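Local coordinates for pyridoxamine 5'-phosphate oxidase-related, FMN-binding (PDB 3F7E), which probably acts as a coenzyme F420-dependent reductase of the FMN-binding split-barrel family, probably reducing carbon-carbon double bonds of its substrates, at residues 12-17 with 67-72; 33-38 with 100-105; 48-53 with 113-118. All blocks are in the same frame, centred on the assembly; numbering follows the deposited sequence.

Contact 1 (12-17 with 67-72)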
ATOM      1  N   LEU A  12       6.368  11.509   7.067  1.00 11.15           N
ATOM      2  CA  LEU A  12       4.972  11.734   7.414  1.00  9.58           C
ATOM      3  C   LEU A  12       4.584  13.193   7.327  1.00  9.30           C
ATOM      4  O   LEU A  12       3.400  13.504   7.296  1.00 10.38           O
ATOM      5  CB  LEU A  12       4.677  11.212   8.810  1.00  9.52           C
ATOM      6  CG  LEU A  12       4.889   9.712   8.992  1.00 10.05           C
ATOM      7  CD1 LEU A  12       4.589   9.336  10.440  1.00 13.53           C
ATOM      8  CD2 LEU A  12       3.997   8.881   8.042  1.00 11.88           C
ATOM      9  N   GLU A  13       5.579  14.094   7.337  1.00  9.26           N
ATOM     10  CA  GLU A  13       5.295  15.528   7.208  1.00 10.73           C
ATOM     11  C   GLU A  13       5.148  16.021   5.772  1.00 10.88           C
ATOM     12  O   GLU A  13       4.734  17.156   5.511  1.00 13.75           O
ATOM     13  CB  GLU A  13       6.383  16.334   7.937  1.00 11.74           C
ATOM     14  CG  GLU A  13       6.278  16.134   9.461  1.00 15.19           C
ATOM     15  CD  GLU A  13       7.343  16.883  10.257  1.00 21.54           C
ATOM     16  OE1 GLU A  13       8.257  17.452   9.652  1.00 24.12           O
ATOM     17  OE2 GLU A  13       7.271  16.896  11.503  1.00 23.62           O
ATOM     18  N   ARG A  14       5.515  15.161   4.837  1.00  9.92           N
ATOM     19  CA  ARG A  14       5.503  15.508   3.427  1.00  9.51           C
ATOM     20  C   ARG A  14       4.175  15.149   2.758  1.00  9.08           C
ATOM     21  O   ARG A  14       3.494  14.191   3.183  1.00  9.82           O
ATOM     22  CB  ARG A  14       6.658  14.804   2.710  1.00  9.55           C
ATOM     23  CG  ARG A  14       8.024  15.365   3.143  1.00 10.24           C
ATOM     24  CD  ARG A  14       9.180  14.531   2.646  1.00 10.51           C
ATOM     25  NE  ARG A  14       9.257  14.485   1.184  1.00 10.70           N
ATOM     26  CZ  ARG A  14      10.105  13.721   0.494  1.00  9.85           C
ATOM     27  NH1 ARG A  14      10.090  13.722  -0.844  1.00 10.71           N
ATOM     28  NH2 ARG A  14      10.974  12.944   1.136  1.00 10.48           N
ATOM     29  N   PRO A  15       3.811  15.898   1.688  1.00 10.11           N
ATOM     30  CA  PRO A  15       2.578  15.592   0.934  1.00 10.47           C
ATOM     31  C   PRO A  15       2.795  14.418  -0.033  1.00 10.07           C
ATOM     32  O   PRO A  15       2.781  14.589  -1.274  1.00 11.39           O
ATOM     33  CB  PRO A  15       2.285  16.916   0.208  1.00 12.47           C
ATOM     34  CG  PRO A  15       3.655  17.532  -0.016  1.00 13.26           C
ATOM     35  CD  PRO A  15       4.495  17.121   1.193  1.00 10.92           C
ATOM     36  N   LEU A  16       2.984  13.232   0.550  1.00  9.05           N
ATOM     37  CA  LEU A  16       3.172  12.010  -0.208  1.00  8.67           C
ATOM     38  C   LEU A  16       1.933  11.132  -0.073  1.00  7.69           C
ATOM     39  O   LEU A  16       1.225  11.192   0.932  1.00  9.40           O
ATOM     40  CB  LEU A  16       4.383  11.233   0.323  1.00  8.19           C
ATOM     41  CG  LEU A  16       5.717  12.000   0.275  1.00  9.60           C
ATOM     42  CD1 LEU A  16       6.821  11.133   0.917  1.00 10.96           C
ATOM     43  CD2 LEU A  16       6.072  12.421  -1.154  1.00 10.89           C
ATOM     44  N   TYR A  17       1.667  10.277  -1.058  1.00  7.51           N
ATOM     45  CA  TYR A  17       0.591   9.310  -0.874  1.00  7.62           C
ATOM     46  C   TYR A  17       0.958   8.244   0.138  1.00  6.79           C
ATOM     47  O   TYR A  17       2.084   7.754   0.187  1.00  8.84           O
ATOM     48  CB  TYR A  17       0.237   8.643  -2.196  1.00  8.87           C
ATOM     49  CG  TYR A  17      -0.557   9.535  -3.095  1.00 11.16           C
ATOM     50  CD1 TYR A  17       0.084  10.306  -4.071  1.00 13.85           C
ATOM     51  CD2 TYR A  17      -1.948   9.604  -2.983  1.00 13.92           C
ATOM     52  CE1 TYR A  17      -0.637  11.125  -4.908  1.00 16.56           C
ATOM     53  CE2 TYR A  17      -2.692  10.425  -3.814  1.00 15.67           C
ATOM     54  CZ  TYR A  17      -2.024  11.194  -4.768  1.00 18.22           C
ATOM     55  OH  TYR A  17      -2.742  12.006  -5.619  1.00 20.83           O
ATOM     56  N   VAL A  67       4.426   4.421   3.049  0.60  6.26           N
ATOM     57  CA  VAL A  67       4.801   5.645   2.353  0.60  6.37           C
ATOM     58  C   VAL A  67       6.250   5.458   1.920  0.60  6.59           C
ATOM     59  O   VAL A  67       7.075   4.942   2.681  0.60  7.51           O
ATOM     60  CB  VAL A  67       4.501   6.931   3.207  0.60  7.64           C
ATOM     61  CG1 VAL A  67       5.246   6.908   4.523  0.60  8.91           C
ATOM     62  CG2 VAL A  67       4.784   8.217   2.427  0.60 10.12           C
ATOM     63  N   ILE A  68       6.536   5.820   0.671  1.00  6.75           N
ATOM     64  CA  ILE A  68       7.878   5.701   0.134  1.00  7.69           C
ATOM     65  C   ILE A  68       8.353   7.042  -0.389  1.00  7.08           C
ATOM     66  O   ILE A  68       7.572   7.821  -0.938  1.00  7.80           O
ATOM     67  CB  ILE A  68       7.965   4.566  -0.938  1.00  8.36           C
ATOM     68  CG1 ILE A  68       9.415   4.236  -1.311  1.00  8.56           C
ATOM     69  CG2 ILE A  68       7.120   4.891  -2.185  1.00  9.25           C
ATOM     70  CD1 ILE A  68       9.548   2.931  -2.092  1.00 12.04           C
ATOM     71  N   ASP A  69       9.636   7.340  -0.194  1.00  7.90           N
ATOM     72  CA  ASP A  69      10.206   8.548  -0.772  1.00  8.35           C
ATOM     73  C   ASP A  69      10.100   8.411  -2.308  1.00  8.17           C
ATOM     74  O   ASP A  69      10.465   7.370  -2.855  1.00  8.81           O
ATOM     75  CB  ASP A  69      11.654   8.693  -0.291  1.00  9.60           C
ATOM     76  CG  ASP A  69      12.312   9.977  -0.763  1.00  9.96           C
ATOM     77  OD1 ASP A  69      12.611  10.847   0.074  1.00  9.96           O
ATOM     78  OD2 ASP A  69      12.497  10.107  -1.994  1.00 11.16           O
ATOM     79  N   PRO A  70       9.570   9.446  -2.989  1.00  8.41           N
ATOM     80  CA  PRO A  70       9.313   9.300  -4.433  1.00  9.21           C
ATOM     81  C   PRO A  70      10.565   9.247  -5.299  1.00  9.65           C
ATOM     82  O   PRO A  70      10.501   8.816  -6.460  1.00 10.68           O
ATOM     83  CB  PRO A  70       8.484  10.546  -4.766  1.00 10.55           C
ATOM     84  CG  PRO A  70       8.903  11.561  -3.700  1.00 10.73           C
ATOM     85  CD  PRO A  70       9.081  10.739  -2.464  1.00  9.32           C
ATOM     86  N   ASP A  71      11.699   9.665  -4.746  1.00  9.74           N
ATOM     87  CA  ASP A  71      12.942   9.791  -5.509  1.00 10.68           C
ATOM     88  C   ASP A  71      14.025   8.809  -5.078  1.00 12.14           C
ATOM     89  O   ASP A  71      14.911   8.454  -5.872  1.00 13.67           O
ATOM     90  CB  ASP A  71      13.429  11.246  -5.462  1.00 11.33           C
ATOM     91  CG  ASP A  71      12.308  12.232  -5.815  1.00 11.29           C
ATOM     92  OD1 ASP A  71      11.673  12.039  -6.860  1.00 12.93           O
ATOM     93  OD2 ASP A  71      12.017  13.174  -5.035  1.00 13.19           O
ATOM     94  N   ASN A  72      13.978   8.393  -3.814  1.00 13.40           N
ATOM     95  CA  ASN A  72      14.845   7.298  -3.354  1.00 14.68           C
ATOM     96  C   ASN A  72      14.062   6.192  -2.693  1.00 15.04           C
ATOM     97  O   ASN A  72      13.703   6.316  -1.509  1.00 15.54           O
ATOM     98  CB  ASN A  72      15.895   7.741  -2.358  1.00 15.12           C
ATOM     99  CG  ASN A  72      16.730   6.559  -1.828  1.00 13.94           C
ATOM    100  OD1 ASN A  72      16.678   5.418  -2.355  1.00 17.56           O
ATOM    101  ND2 ASN A  72      17.465   6.800  -0.790  1.00 16.51           N
TER
HETATM  102  O   HOH W   1      12.403  12.875  -2.307  1.00 10.72           O
HETATM  103  O   HOH W   2       4.295   6.838  -1.102  1.00 10.62           O
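Y17 and V67 mark the nearest backbone approach, 6.4 Å between their CA atoms, and a water joins the two segments here by donating to Y17 O and accepting from I68 N. In the conformer described, one of two, V67 sends its CG2 branch to this junction, 3.5 Å from Y17 O, where L16 CB also presses on it. Its CG1 branch turns the other way, toward L12 CD2 of helix 9-13. L16 crosses V67 at about a right angle and divides its two methyls: CD2 sits 3.7 Å from P70 CD, while CD1 lies beneath the centre of the R14 guanidinium, 4.1 Å from its plane. That guanidinium is therefore backed by a leucine while its edge does the polar work. R14 NH2 donates to D69 OD1 over 2.9 Å in a salt bridge, at an N-H...O angle of 160°, and the acceptor lies in the guanidinium plane although the donor stands above the carboxylate plane. The acid belongs to the turn that leads from strand 62-68 into strand 76-88, adjacent antiparallel strands of the split-barrel sheet. With CG anti to the backbone N (chi1 -176°), D69 brings OD2 over the turn, where D71 N closes an Asx turn and N72 N extends it to an Asx motif, fixing the carboxylate's rotation. A second water accepts a hydrogen bond from R14 NH1 and donates to D69 OD2 and D71 OD2, tying both acids to the arginine. On the dimer side, Y17 packs on P73 of the second subunit.

Contact 2 (33-38 with 100-105)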
ATOM      1  N   ALA A  33      -4.369   3.922  -2.373  1.00  7.56           N
ATOM      2  CA  ALA A  33      -3.546   5.132  -2.250  1.00  7.44           C
ATOM      3  C   ALA A  33      -4.424   6.244  -1.679  1.00  7.85           C
ATOM      4  O   ALA A  33      -5.546   6.464  -2.139  1.00 10.97           O
ATOM      5  CB  ALA A  33      -3.010   5.523  -3.622  1.00  9.35           C
HETATM    6  N   MSE A  34      -3.922   6.967  -0.668  0.50  7.69           N
HETATM    7  CA  MSE A  34      -4.701   7.973   0.102  0.50  8.54           C
HETATM    8  C   MSE A  34      -3.866   9.231   0.390  0.50  7.72           C
HETATM    9  O   MSE A  34      -2.684   9.113   0.671  0.50  7.53           O
HETATM   10  CB  MSE A  34      -5.122   7.403   1.487  0.50  8.22           C
HETATM   11  CG  MSE A  34      -5.925   6.139   1.448  0.50 10.99           C
HETATM   12 SE   MSE A  34      -7.704   6.454   0.728  0.50 13.60          SE
HETATM   13  CE  MSE A  34      -8.480   4.747   1.148  0.50 13.09           C
ATOM     14  N   TRP A  35      -4.475  10.410   0.394  0.70  8.00           N
ATOM     15  CA  TRP A  35      -3.898  11.536   1.126  0.70  7.65           C
ATOM     16  C   TRP A  35      -4.025  11.254   2.624  0.70  6.56           C
ATOM     17  O   TRP A  35      -4.988  10.595   3.061  0.70  6.26           O
ATOM     18  CB  TRP A  35      -4.627  12.818   0.727  0.70  9.61           C
ATOM     19  CG  TRP A  35      -4.317  13.298  -0.716  0.70 11.17           C
ATOM     20  CD1 TRP A  35      -3.240  12.952  -1.494  0.70 11.82           C
ATOM     21  CD2 TRP A  35      -5.058  14.256  -1.479  0.70 13.75           C
ATOM     22  NE1 TRP A  35      -3.295  13.601  -2.713  0.70 12.55           N
ATOM     23  CE2 TRP A  35      -4.398  14.418  -2.714  0.70 13.39           C
ATOM     24  CE3 TRP A  35      -6.234  14.975  -1.241  0.70 15.07           C
ATOM     25  CZ2 TRP A  35      -4.874  15.276  -3.706  0.70 13.80           C
ATOM     26  CZ3 TRP A  35      -6.711  15.827  -2.239  0.70 13.05           C
ATOM     27  CH2 TRP A  35      -6.019  15.979  -3.445  0.70 13.19           C
ATOM     28  N   PHE A  36      -3.065  11.756   3.404  1.00  6.55           N
ATOM     29  CA  PHE A  36      -3.155  11.635   4.849  1.00  6.37           C
ATOM     30  C   PHE A  36      -2.678  12.930   5.481  1.00  6.82           C
ATOM     31  O   PHE A  36      -1.923  13.710   4.864  1.00  7.16           O
ATOM     32  CB  PHE A  36      -2.372  10.421   5.402  1.00  7.22           C
ATOM     33  CG  PHE A  36      -0.887  10.522   5.214  1.00  6.65           C
ATOM     34  CD1 PHE A  36      -0.300  10.046   4.061  1.00  7.70           C
ATOM     35  CD2 PHE A  36      -0.075  11.144   6.156  1.00  7.77           C
ATOM     36  CE1 PHE A  36       1.068  10.159   3.857  1.00  8.77           C
ATOM     37  CE2 PHE A  36       1.283  11.271   5.963  1.00  8.33           C
ATOM     38  CZ  PHE A  36       1.858  10.769   4.813  1.00  9.20           C
ATOM     39  N   ALA A  37      -3.047  13.125   6.743  1.00  8.32           N
ATOM     40  CA  ALA A  37      -2.494  14.205   7.563  1.00  9.76           C
ATOM     41  C   ALA A  37      -1.886  13.593   8.818  1.00  9.24           C
ATOM     42  O   ALA A  37      -2.451  12.675   9.377  1.00 11.96           O
ATOM     43  CB  ALA A  37      -3.582  15.209   7.952  1.00 11.89           C
ATOM     44  N   TRP A  38      -0.735  14.089   9.251  1.00 10.51           N
ATOM     45  CA  TRP A  38      -0.048  13.645  10.460  1.00 10.17           C
ATOM     46  C   TRP A  38       0.151  14.844  11.364  1.00 10.30           C
ATOM     47  O   TRP A  38       0.644  15.876  10.911  1.00 11.57           O
ATOM     48  CB  TRP A  38       1.311  13.066  10.055  1.00 11.50           C
ATOM     49  CG  TRP A  38       2.280  12.769  11.180  1.00 11.31           C
ATOM     50  CD1 TRP A  38       3.480  13.422  11.444  1.00 14.21           C
ATOM     51  CD2 TRP A  38       2.185  11.724  12.150  1.00 11.86           C
ATOM     52  NE1 TRP A  38       4.112  12.835  12.504  1.00 15.85           N
ATOM     53  CE2 TRP A  38       3.340  11.804  12.971  1.00 13.50           C
ATOM     54  CE3 TRP A  38       1.225  10.738  12.426  1.00 11.78           C
ATOM     55  CZ2 TRP A  38       3.574  10.922  14.019  1.00 14.26           C
ATOM     56  CZ3 TRP A  38       1.454   9.865  13.473  1.00 12.16           C
ATOM     57  CH2 TRP A  38       2.623   9.969  14.268  1.00 14.22           C
ATOM     58  N   ASP A 100      -5.667  20.858   0.394  1.00 13.61           N
ATOM     59  CA  ASP A 100      -4.754  21.988   0.551  1.00 15.81           C
ATOM     60  C   ASP A 100      -3.335  21.520   0.898  1.00 14.70           C
ATOM     61  O   ASP A 100      -2.353  22.062   0.357  1.00 16.86           O
ATOM     62  CB  ASP A 100      -5.280  22.929   1.618  1.00 17.08           C
ATOM     63  CG  ASP A 100      -4.574  24.272   1.614  1.00 21.53           C
ATOM     64  OD1 ASP A 100      -4.429  24.894   0.537  1.00 24.53           O
ATOM     65  OD2 ASP A 100      -4.175  24.698   2.705  1.00 26.82           O
ATOM     66  N   ARG A 101      -3.214  20.548   1.805  1.00 14.47           N
ATOM     67  CA  ARG A 101      -1.917  19.979   2.193  1.00 14.40           C
ATOM     68  C   ARG A 101      -1.140  19.447   0.973  1.00 13.96           C
ATOM     69  O   ARG A 101       0.094  19.475   0.932  1.00 14.44           O
ATOM     70  CB  ARG A 101      -2.113  18.852   3.230  1.00 14.09           C
ATOM     71  CG  ARG A 101      -0.810  18.362   3.829  1.00 16.16           C
ATOM     72  CD  ARG A 101      -0.988  17.488   5.041  1.00 19.25           C
ATOM     73  NE  ARG A 101      -0.590  16.124   4.759  1.00 21.08           N
ATOM     74  CZ  ARG A 101       0.645  15.714   4.461  1.00 18.71           C
ATOM     75  NH1 ARG A 101       1.660  16.571   4.366  1.00 21.36           N
ATOM     76  NH2 ARG A 101       0.855  14.436   4.230  1.00 11.26           N
ATOM     77  N   TYR A 102      -1.886  18.952  -0.012  1.00 12.95           N
ATOM     78  CA  TYR A 102      -1.309  18.346  -1.203  1.00 13.07           C
ATOM     79  C   TYR A 102      -1.273  19.305  -2.394  1.00 14.37           C
ATOM     80  O   TYR A 102      -0.883  18.895  -3.506  1.00 15.32           O
ATOM     81  CB  TYR A 102      -2.097  17.076  -1.564  1.00 12.14           C
ATOM     82  CG  TYR A 102      -1.731  15.922  -0.649  1.00 10.59           C
ATOM     83  CD1 TYR A 102      -2.260  15.831   0.651  1.00 10.29           C
ATOM     84  CD2 TYR A 102      -0.824  14.956  -1.059  1.00 10.93           C
ATOM     85  CE1 TYR A 102      -1.876  14.800   1.510  1.00  9.92           C
ATOM     86  CE2 TYR A 102      -0.445  13.900  -0.219  1.00  9.90           C
ATOM     87  CZ  TYR A 102      -0.978  13.837   1.071  1.00  8.25           C
ATOM     88  OH  TYR A 102      -0.623  12.815   1.937  1.00  8.67           O
ATOM     89  N   ASP A 103      -1.720  20.551  -2.178  1.00 15.53           N
ATOM     90  CA  ASP A 103      -1.910  21.522  -3.267  1.00 17.01           C
ATOM     91  C   ASP A 103      -2.661  20.905  -4.456  1.00 16.37           C
ATOM     92  O   ASP A 103      -2.300  21.085  -5.634  1.00 17.23           O
ATOM     93  CB  ASP A 103      -0.574  22.155  -3.662  1.00 18.33           C
ATOM     94  CG  ASP A 103      -0.055  23.095  -2.601  1.00 22.19           C
ATOM     95  OD1 ASP A 103      -0.671  24.162  -2.387  1.00 26.55           O
ATOM     96  OD2 ASP A 103       0.974  22.768  -1.983  1.00 26.63           O
ATOM     97  N   GLY A 104      -3.728  20.187  -4.116  1.00 15.10           N
ATOM     98  CA  GLY A 104      -4.507  19.431  -5.079  1.00 14.91           C
ATOM     99  C   GLY A 104      -5.560  20.257  -5.785  1.00 15.23           C
ATOM    100  O   GLY A 104      -5.831  21.408  -5.405  1.00 14.87           O
ATOM    101  N   PRO A 105      -6.173  19.658  -6.814  1.00 15.71           N
ATOM    102  CA  PRO A 105      -7.212  20.336  -7.582  1.00 16.32           C
ATOM    103  C   PRO A 105      -8.611  20.297  -6.957  1.00 16.53           C
ATOM    104  O   PRO A 105      -9.518  20.989  -7.443  1.00 16.97           O
ATOM    105  CB  PRO A 105      -7.192  19.599  -8.937  1.00 17.68           C
ATOM    106  CG  PRO A 105      -6.538  18.298  -8.687  1.00 17.32           C
ATOM    107  CD  PRO A 105      -5.857  18.323  -7.356  1.00 16.42           C
TER
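W35 and Y102 lie face to face, the tyrosine ring over the five-membered ring of the indole with centroids 3.6 Å apart and planes only 17° from parallel. The two side chains run in opposite directions, and each CB consequently rests over its partner's ring: W35 CB is 3.9 Å from the Y102 centroid, a CH-pi contact, and Y102 CB mirrors it on the indole. W35 is modelled in two conformers, of which this stack describes one. F36 meets Y102 at about a right angle, and Y102 OH stands over one face of the phenylalanine ring, 3.5 Å from F36 CD1. Y102 OH also accepts from F36 N (3.0 Å, N-H...O 168°) and is hydrogen-bonded to L16 O. Helix 93-101 ends just here in a Schellman motif, D103 having positive phi, and thereby delivers R101 and Y102 to the link between strands 29-34 and 37-38. A bend at chi3 (112°) turns the R101 guanidinium edge-on to F36 O, which R101 NE (2.8 Å) and NH2 (2.9 Å) grip together, the oxygen lying in the guanidinium plane. NH2 lies over a face of the F36 ring, though R101 CZ is 5.1 Å from the ring centroid, at most a weak cation-pi attraction. A further hydrogen bond from R101 NH2 reaches R14 O.

Contact 3 (48-53 with 113-118)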
ATOM      1  N   THR A  48     -15.742   8.021   3.054  1.00  9.67           N
ATOM      2  CA  THR A  48     -17.191   8.108   3.246  1.00 11.20           C
ATOM      3  C   THR A  48     -17.704   6.858   3.960  1.00 11.53           C
ATOM      4  O   THR A  48     -17.057   5.802   3.995  1.00 13.70           O
ATOM      5  CB  THR A  48     -18.000   8.314   1.965  1.00 12.39           C
ATOM      6  OG1 THR A  48     -18.171   7.037   1.367  1.00 15.00           O
ATOM      7  CG2 THR A  48     -17.337   9.332   1.024  1.00 12.74           C
ATOM      8  N   THR A  49     -18.893   6.983   4.516  1.00 11.04           N
ATOM      9  CA  THR A  49     -19.497   5.871   5.222  1.00 12.28           C
ATOM     10  C   THR A  49     -20.131   4.818   4.297  1.00 13.12           C
ATOM     11  O   THR A  49     -20.687   3.820   4.779  1.00 12.85           O
ATOM     12  CB  THR A  49     -20.608   6.376   6.120  1.00 12.93           C
ATOM     13  OG1 THR A  49     -21.578   7.041   5.307  1.00 13.35           O
ATOM     14  CG2 THR A  49     -20.057   7.337   7.188  1.00 14.20           C
ATOM     15  N   LYS A  50     -20.037   5.048   2.990  0.60 13.47           N
ATOM     16  CA  LYS A  50     -20.760   4.236   2.011  0.60 14.51           C
ATOM     17  C   LYS A  50     -19.915   3.221   1.241  0.60 14.22           C
ATOM     18  O   LYS A  50     -20.464   2.429   0.455  0.60 14.57           O
ATOM     19  CB  LYS A  50     -21.492   5.146   1.023  0.60 16.07           C
ATOM     20  CG  LYS A  50     -22.642   5.946   1.630  0.60 19.03           C
ATOM     21  CD  LYS A  50     -23.563   6.476   0.545  0.60 23.59           C
ATOM     22  CE  LYS A  50     -24.854   7.030   1.138  0.60 24.98           C
ATOM     23  NZ  LYS A  50     -25.456   8.076   0.258  0.60 27.68           N
ATOM     24  N   ARG A  51     -18.596   3.248   1.434  1.00 14.35           N
ATOM     25  CA  ARG A  51     -17.682   2.324   0.733  1.00 14.96           C
ATOM     26  C   ARG A  51     -17.143   1.189   1.598  1.00 12.64           C
ATOM     27  O   ARG A  51     -17.221   1.237   2.832  1.00 11.85           O
ATOM     28  CB  ARG A  51     -16.469   3.053   0.125  1.00 17.21           C
ATOM     29  CG  ARG A  51     -16.698   4.401  -0.532  1.00 23.04           C
ATOM     30  CD  ARG A  51     -17.073   4.325  -2.021  1.00 28.71           C
ATOM     31  NE  ARG A  51     -16.368   3.325  -2.845  1.00 29.21           N
ATOM     32  CZ  ARG A  51     -15.418   3.600  -3.742  1.00 36.53           C
ATOM     33  NH1 ARG A  51     -15.002   4.845  -3.924  1.00 32.10           N
ATOM     34  NH2 ARG A  51     -14.869   2.618  -4.452  1.00 32.12           N
ATOM     35  N   GLN A  52     -16.547   0.195   0.936  1.00 12.33           N
ATOM     36  CA  GLN A  52     -16.060  -0.998   1.605  1.00 12.51           C
ATOM     37  C   GLN A  52     -14.957  -0.688   2.612  1.00 11.76           C
ATOM     38  O   GLN A  52     -14.880  -1.341   3.650  1.00 10.94           O
ATOM     39  CB  GLN A  52     -15.560  -2.043   0.600  1.00 14.06           C
ATOM     40  CG  GLN A  52     -15.247  -3.382   1.235  1.00 15.16           C
ATOM     41  CD  GLN A  52     -16.458  -4.025   1.905  1.00 14.97           C
ATOM     42  OE1 GLN A  52     -17.556  -4.089   1.321  1.00 18.30           O
ATOM     43  NE2 GLN A  52     -16.264  -4.507   3.134  1.00 14.87           N
ATOM     44  N   LYS A  53     -14.081   0.269   2.290  1.00 11.82           N
ATOM     45  CA  LYS A  53     -12.973   0.577   3.200  1.00 12.23           C
ATOM     46  C   LYS A  53     -13.503   0.966   4.583  1.00 10.54           C
ATOM     47  O   LYS A  53     -12.952   0.574   5.609  1.00 10.42           O
ATOM     48  CB  LYS A  53     -12.123   1.745   2.677  1.00 14.77           C
ATOM     49  CG  LYS A  53     -11.771   1.768   1.229  1.00 20.67           C
ATOM     50  CD  LYS A  53     -11.294   3.164   0.846  1.00 24.18           C
ATOM     51  CE  LYS A  53     -11.100   3.324  -0.649  1.00 25.94           C
ATOM     52  NZ  LYS A  53     -10.531   4.674  -0.936  1.00 27.03           N
ATOM     53  N   LYS A 113     -20.277  14.933   0.328  1.00 13.45           N
ATOM     54  CA  LYS A 113     -19.898  15.485   1.643  1.00 12.51           C
ATOM     55  C   LYS A 113     -20.788  15.048   2.816  1.00 12.61           C
ATOM     56  O   LYS A 113     -20.277  14.881   3.912  1.00 10.91           O
ATOM     57  CB  LYS A 113     -19.777  17.010   1.572  1.00 12.97           C
ATOM     58  CG  LYS A 113     -21.105  17.731   1.341  1.00 14.11           C
ATOM     59  CD  LYS A 113     -20.921  19.241   1.250  1.00 16.53           C
ATOM     60  CE  LYS A 113     -22.250  19.974   1.183  1.00 18.14           C
ATOM     61  NZ  LYS A 113     -22.070  21.432   1.014  1.00 21.86           N
ATOM     62  N   ALA A 114     -22.089  14.856   2.619  1.00 12.68           N
ATOM     63  CA  ALA A 114     -22.965  14.460   3.732  1.00 12.82           C
ATOM     64  C   ALA A 114     -22.497  13.149   4.372  1.00 12.23           C
ATOM     65  O   ALA A 114     -22.747  12.921   5.558  1.00 12.94           O
ATOM     66  CB  ALA A 114     -24.435  14.363   3.283  1.00 13.95           C
ATOM     67  N   ASP A 115     -21.804  12.308   3.600  1.00 11.89           N
ATOM     68  CA  ASP A 115     -21.351  11.002   4.074  1.00 11.24           C
ATOM     69  C   ASP A 115     -19.856  10.952   4.426  1.00  9.73           C
ATOM     70  O   ASP A 115     -19.314   9.882   4.726  1.00  9.64           O
ATOM     71  CB  ASP A 115     -21.651   9.937   3.022  1.00 12.26           C
ATOM     72  CG  ASP A 115     -23.122   9.872   2.681  1.00 15.75           C
ATOM     73  OD1 ASP A 115     -23.942   9.939   3.616  1.00 18.58           O
ATOM     74  OD2 ASP A 115     -23.455   9.743   1.486  1.00 18.95           O
ATOM     75  N   ARG A 116     -19.184  12.106   4.393  1.00  9.36           N
ATOM     76  CA  ARG A 116     -17.755  12.166   4.685  1.00  8.71           C
ATOM     77  C   ARG A 116     -17.460  12.054   6.168  1.00  7.63           C
ATOM     78  O   ARG A 116     -18.205  12.624   6.989  1.00  7.63           O
ATOM     79  CB  ARG A 116     -17.143  13.465   4.115  1.00  9.53           C
ATOM     80  CG  ARG A 116     -16.918  13.432   2.591  1.00 11.12           C
ATOM     81  CD  ARG A 116     -15.640  12.701   2.226  1.00 10.43           C
ATOM     82  NE  ARG A 116     -15.640  12.330   0.807  1.00 12.16           N
ATOM     83  CZ  ARG A 116     -14.673  11.631   0.239  1.00 12.21           C
ATOM     84  NH1 ARG A 116     -13.582  11.298   0.925  1.00 12.06           N
ATOM     85  NH2 ARG A 116     -14.781  11.293  -1.037  1.00 14.53           N
ATOM     86  N   VAL A 117     -16.365  11.364   6.497  1.00  7.48           N
ATOM     87  CA  VAL A 117     -15.880  11.238   7.862  1.00  7.49           C
ATOM     88  C   VAL A 117     -14.370  11.442   7.868  1.00  7.14           C
ATOM     89  O   VAL A 117     -13.688  11.360   6.830  1.00  7.54           O
ATOM     90  CB  VAL A 117     -16.235   9.856   8.494  1.00  7.92           C
ATOM     91  CG1 VAL A 117     -17.757   9.675   8.653  1.00  9.65           C
ATOM     92  CG2 VAL A 117     -15.644   8.712   7.661  1.00  8.86           C
ATOM     93  N   ILE A 118     -13.860  11.676   9.077  1.00  6.32           N
ATOM     94  CA  ILE A 118     -12.433  11.713   9.362  1.00  6.66           C
ATOM     95  C   ILE A 118     -12.095  10.436  10.109  1.00  6.15           C
ATOM     96  O   ILE A 118     -12.680  10.162  11.160  1.00  7.33           O
ATOM     97  CB  ILE A 118     -12.051  12.906  10.261  1.00  6.53           C
ATOM     98  CG1 ILE A 118     -12.700  14.215   9.777  1.00  7.51           C
ATOM     99  CG2 ILE A 118     -10.539  12.983  10.396  1.00  8.22           C
ATOM    100  CD1 ILE A 118     -12.423  15.407  10.677  1.00  8.82           C
TER
HETATM  101  O   HOH W   3     -23.171   8.763   6.566  1.00 28.41           O
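K50 and D115 both hold CG anti to their own carbonyl carbon (chi1 -68° and -58°), and K50 runs extended beyond CG, which carries its ammonium across to the carboxylate. The salt bridge that results, K50 NZ to D115 OD2 at 2.9 Å, uses the syn side of the oxygen, 31° out of the carboxylate plane. The lysine is modelled in two conformers, so this pairing describes one of them. Beneath it the main chains meet at the end of strand 43-48: T48 and R116 form an antiparallel non-hydrogen-bonded pair with CA atoms 4.3 Å apart. D115 O then receives T49 N in its carbonyl plane (2.9 Å) and a CA-H...O contact from T48 CA (3.1 Å). T48 OG1 accepts from K50 N at 3.2 Å, an ST turn that redirects the chain toward helix 52-59. T48 CG2 lies over one face of the R116 guanidinium, 3.4 Å from its plane but offset toward the rim, while R116 NE forms a salt bridge with D112 and NH1 a hydrogen bond with T46. T49 CG2 packs on V117 CG1 at 3.6 Å, and T49 OG1 shares a water with D115 OD1. D115 thus engages the 48-50 turn directly through its carbonyl and OD2, and by way of a water through OD1; that carboxylate is probably ionised, with the lysine as its partner in the conformer described.

Contacts 1 and 2 form one continuous junction, their centres about 11 Å apart: L16 O probably hydrogen-bonds Y102 OH at 2.7 Å and R14 O probably accepts from R101 NH2 at 2.8 Å, so R101 and Y102, at and just past the end of helix 93-101, hold segments 12-17 and 33-38 together. Contact 3 lies further off, centred about 17 Å from contact 2, which it meets where M34 reaches K53, and about 25 Å from contact 1, the nearest atoms about 10 Å apart. All three reach the same antiparallel sheet. Contacts 1 and 2 both touch the second subunit; in related split-barrel proteins the flavin or F420 lies between subunits, but none of these contacts can be assigned to that site.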